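Local structure of carboxyl esterase NP (Bacillus subtilis, 4CCW) at residues S34-T39 against Q43-A48; A85-I88 against N93-I96. The protein catalyses the hydrolysis of carboxylic esters to an alcohol and a carboxylate, as a carboxylesterase of the alpha/beta hydrolase superfamily. All blocks are in the same frame, centred on the assembly; numbering follows the deposited sequence.

How the interactions relate
Strand 42-49 is the element on which the two contacts meet, and their centres lie about 7 Å apart. Interaction 1 pairs it with strand 32-39 in a beta hairpin at one end of the sheet. The other edge of strand 42-49 faces strand 82-86, whose end segment 85-88 leaves, and the short strand 96-97, to which segment 93-96 leads. Backbone bonds join them: Ile47 O lies 2.8 Å from Ala85 N, and Gln43 O 2.8 Å from Ile96 N. Interaction 1 is remote from the active site, but the Ile88 side chain of interaction 2 lies about 11 Å from that of His273, the probable catalytic proton acceptor, and about 10 Å from the bound (2-hydroxyethoxy)acetic acid.

Interaction 1 of 2, residues S34-T39 against Q43-A48; sequences SFYIST and QTHVIA
Phe35 and Val46 form a hydrogen-bonded antiparallel pair, as do Ile37 and Thr44, and these two pairs carry the backbone of the hairpin. Phe35 N reaches Val46 O at 3.0 Å and Val46 N returns to Phe35 O at 2.9 Å; Thr44 N meets Ile37 O at 2.8 Å. Between them, CA-H...O contacts such as Tyr36 CA to Thr44 O fill in the backbone contact.

On the face carrying Tyr36 and His45, the histidine turns its edge to the tyrosine ring in a T-shaped pair, planes at 68°, with His45 CD2 3.5 Å from Tyr36 CZ. With CG placed opposite its own backbone N (chi1 -170°), the imidazole lies between Tyr36 and Ser34, whose CB is 3.5 Å from His45 NE2. With alanine in place of His45 the imidazole is gone, which would probably leave the face of Tyr36 and the ring of Tyr21 in helix 12-24 without their shared partner.

Apolar packing occupies the other face. Phe35 CG sits between its backbone N and carbonyl carbon (chi1 64°), and the ring comes to lie beside Val46, whose CB makes a CH-pi contact over it, while Ala48 CB touches the edge. Val46 CG2 in turn meets Ile37 CD1 at 3.6 Å. The Thr44 hydroxyl on this face bonds to Trp110 NE1 of helix 104-118.

The chemistry is thus divided: Tyr36 and His45 meet tyrosines of helix 12-24, while Ile37 and Thr39 reach helix 104-118 and Val46 and Ala48 pack on strand 82-86.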
# COMPACT_ATOMS: atom_id res chain seq x y z
N SER A 34 -14.12 10.04 -5.81
CA SER A 34 -14.21 9.07 -4.73
C SER A 34 -15.50 8.29 -4.87
O SER A 34 -16.55 8.88 -5.15
CB SER A 34 -14.18 9.77 -3.38
OG SER A 34 -12.91 10.34 -3.13
N PHE A 35 -15.43 6.98 -4.70
CA PHE A 35 -16.61 6.13 -4.79
C PHE A 35 -16.39 4.80 -4.07
O PHE A 35 -15.27 4.47 -3.68
CB PHE A 35 -17.03 5.92 -6.25
CG PHE A 35 -16.03 5.18 -7.09
CD1 PHE A 35 -14.95 5.84 -7.66
CD2 PHE A 35 -16.18 3.82 -7.32
CE1 PHE A 35 -14.03 5.16 -8.45
CE2 PHE A 35 -15.27 3.13 -8.10
CZ PHE A 35 -14.19 3.80 -8.67
N TYR A 36 -17.48 4.06 -3.91
CA TYR A 36 -17.42 2.76 -3.25
C TYR A 36 -17.74 1.62 -4.20
O TYR A 36 -18.57 1.75 -5.11
CB TYR A 36 -18.36 2.74 -2.03
CG TYR A 36 -17.86 3.55 -0.85
CD1 TYR A 36 -17.03 2.97 0.11
CD2 TYR A 36 -18.22 4.89 -0.70
CE1 TYR A 36 -16.57 3.71 1.20
CE2 TYR A 36 -17.76 5.63 0.39
CZ TYR A 36 -16.95 5.04 1.33
OH TYR A 36 -16.47 5.76 2.42
N ILE A 37 -17.05 0.51 -3.99
CA ILE A 37 -17.25 -0.72 -4.73
C ILE A 37 -17.64 -1.81 -3.74
O ILE A 37 -16.97 -2.01 -2.74
CB ILE A 37 -15.96 -1.13 -5.48
CG1 ILE A 37 -15.84 -0.34 -6.78
CG2 ILE A 37 -15.94 -2.62 -5.77
CD1 ILE A 37 -14.43 -0.32 -7.33
N SER A 38 -18.75 -2.49 -4.02
CA SER A 38 -19.19 -3.59 -3.19
C SER A 38 -18.35 -4.83 -3.47
O SER A 38 -18.16 -5.21 -4.63
CB SER A 38 -20.68 -3.88 -3.45
OG SER A 38 -21.14 -4.92 -2.60
N THR A 39 -17.83 -5.45 -2.42
CA THR A 39 -17.07 -6.70 -2.54
C THR A 39 -17.64 -7.68 -1.53
O THR A 39 -18.44 -7.28 -0.68
CB THR A 39 -15.56 -6.53 -2.24
OG1 THR A 39 -15.37 -6.35 -0.83
CG2 THR A 39 -14.94 -5.36 -3.01
N GLN A 43 -17.74 -2.79 1.57
CA GLN A 43 -17.64 -1.62 0.70
C GLN A 43 -16.23 -1.05 0.71
O GLN A 43 -15.69 -0.69 1.76
CB GLN A 43 -18.65 -0.54 1.10
CG GLN A 43 -20.11 -1.01 1.07
CD GLN A 43 -20.68 -1.12 -0.33
OE1 GLN A 43 -20.10 -0.63 -1.29
NE2 GLN A 43 -21.85 -1.75 -0.44
N THR A 44 -15.66 -0.94 -0.49
CA THR A 44 -14.26 -0.60 -0.67
C THR A 44 -14.14 0.76 -1.35
O THR A 44 -14.70 0.98 -2.42
CB THR A 44 -13.57 -1.69 -1.52
OG1 THR A 44 -13.64 -2.93 -0.80
CG2 THR A 44 -12.12 -1.37 -1.78
N HIS A 45 -13.42 1.67 -0.70
CA HIS A 45 -13.28 3.03 -1.18
C HIS A 45 -12.20 3.11 -2.23
O HIS A 45 -11.12 2.52 -2.10
CB HIS A 45 -13.00 3.96 -0.00
CG HIS A 45 -13.08 5.42 -0.35
ND1 HIS A 45 -11.99 6.16 -0.62
CD2 HIS A 45 -14.17 6.27 -0.48
CE1 HIS A 45 -12.36 7.42 -0.92
NE2 HIS A 45 -13.70 7.49 -0.82
N VAL A 46 -12.51 3.82 -3.32
CA VAL A 46 -11.60 3.97 -4.45
C VAL A 46 -11.56 5.43 -4.89
O VAL A 46 -12.58 6.12 -4.92
CB VAL A 46 -12.04 3.09 -5.66
CG1 VAL A 46 -11.03 3.17 -6.81
CG2 VAL A 46 -12.19 1.63 -5.25
N ILE A 47 -10.35 5.88 -5.22
CA ILE A 47 -10.14 7.19 -5.85
C ILE A 47 -9.62 6.96 -7.28
O ILE A 47 -8.55 6.36 -7.47
CB ILE A 47 -9.13 8.03 -5.05
CG1 ILE A 47 -9.55 8.11 -3.58
CG2 ILE A 47 -9.01 9.43 -5.64
CD1 ILE A 47 -8.41 8.42 -2.63
N ALA A 48 -10.38 7.42 -8.27
CA ALA A 48 -9.99 7.27 -9.68
C ALA A 48 -9.49 8.58 -10.27
O ALA A 48 -10.09 9.63 -10.04
CB ALA A 48 -11.14 6.71 -10.51

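Interaction 2 of 2, residues A85-I88 against N93-I96; sequences AVDI and NKSI
Asp87 and Ser95 bring the two backbones nearest, their CA atoms 5.7 Å apart, where the chain has left strand 82-86 and loops back without strand pairing between the segments. Ser95 OG donates to Asp87 O at 2.7 Å, approaching from above the carbonyl plane; the same hydroxyl is also hydrogen-bonded to His45 N.

Asn93 and Asp87 lie against each other. The Asn93 amide is stacked flat on the Asp87 carboxylate, the two side chains running antiparallel and their planes 11° apart, with Asn93 CB 3.4 Å from Asp87 OD2. In Asn93, CG lies between the backbone N and the carbonyl carbon (chi1 55°), a setting that brings OD1 within bonding distance of Ser95 N, at 2.9 Å, and closes an Asx turn. ND2 gives a nearly straight bond (170°) to Ile88 O at 2.9 Å. Held at both ends, the amide has its rotation fixed.

This loop follows an interior strand of the alpha/beta hydrolase sheet, between strands 42-49 and 56-60, and the Ile88 side chain touches residues of the probable nucleophile elbow.

Asp87 OD2 is met by Lys94 N at 3.1 Å, from above the carboxylate plane, and also bonds to Tyr21 OH; OD1 pairs with Ser67 OG. These three bonds satisfy a buried carboxylate. Lys94 extends away from Asp87, its NZ bonding to Asn22 OD1.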
# COMPACT_ATOMS: atom_id res chain seq x y z
N ALA A 85 -6.80 4.22 -6.94
CA ALA A 85 -6.21 4.08 -5.60
C ALA A 85 -7.21 3.44 -4.65
O ALA A 85 -8.21 4.05 -4.28
CB ALA A 85 -5.72 5.42 -5.08
N VAL A 86 -6.93 2.21 -4.26
CA VAL A 86 -7.87 1.37 -3.51
C VAL A 86 -7.52 1.33 -2.02
O VAL A 86 -6.38 1.00 -1.66
CB VAL A 86 -7.84 -0.07 -4.06
CG1 VAL A 86 -8.75 -0.97 -3.23
CG2 VAL A 86 -8.24 -0.08 -5.54
N ASP A 87 -8.49 1.65 -1.16
CA ASP A 87 -8.28 1.55 0.29
C ASP A 87 -8.37 0.09 0.71
O ASP A 87 -9.40 -0.55 0.51
CB ASP A 87 -9.28 2.39 1.09
CG ASP A 87 -8.88 3.85 1.23
OD1 ASP A 87 -7.75 4.23 0.87
OD2 ASP A 87 -9.72 4.65 1.71
N ILE A 88 -7.28 -0.44 1.27
CA ILE A 88 -7.20 -1.85 1.67
C ILE A 88 -8.22 -2.18 2.76
O ILE A 88 -8.27 -1.53 3.82
CB ILE A 88 -5.77 -2.26 2.11
CG1 ILE A 88 -4.79 -2.09 0.95
CG2 ILE A 88 -5.74 -3.68 2.64
CD1 ILE A 88 -3.34 -2.07 1.39
N ASN A 93 -8.72 3.40 7.13
CA ASN A 93 -9.07 4.14 5.92
C ASN A 93 -10.59 4.14 5.74
O ASN A 93 -11.32 3.87 6.68
CB ASN A 93 -8.36 3.55 4.68
CG ASN A 93 -8.64 2.06 4.49
OD1 ASN A 93 -9.77 1.60 4.63
ND2 ASN A 93 -7.58 1.29 4.18
N LYS A 94 -11.05 4.41 4.52
CA LYS A 94 -12.49 4.57 4.26
C LYS A 94 -13.20 3.28 3.83
O LYS A 94 -14.43 3.26 3.71
CB LYS A 94 -12.72 5.67 3.21
CG LYS A 94 -12.66 7.10 3.73
CD LYS A 94 -13.29 8.03 2.71
CE LYS A 94 -13.40 9.46 3.21
NZ LYS A 94 -14.24 10.31 2.30
N SER A 95 -12.45 2.20 3.58
CA SER A 95 -13.08 0.90 3.31
C SER A 95 -13.73 0.32 4.56
O SER A 95 -13.26 0.53 5.68
CB SER A 95 -12.08 -0.07 2.70
OG SER A 95 -11.79 0.36 1.39
N ILE A 96 -14.85 -0.38 4.37
CA ILE A 96 -15.63 -0.89 5.52
C ILE A 96 -15.71 -2.43 5.50
O ILE A 96 -16.45 -3.00 4.70
CB ILE A 96 -17.05 -0.25 5.62
CG1 ILE A 96 -16.98 1.28 5.51
CG2 ILE A 96 -17.73 -0.65 6.93
CD1 ILE A 96 -18.33 1.96 5.55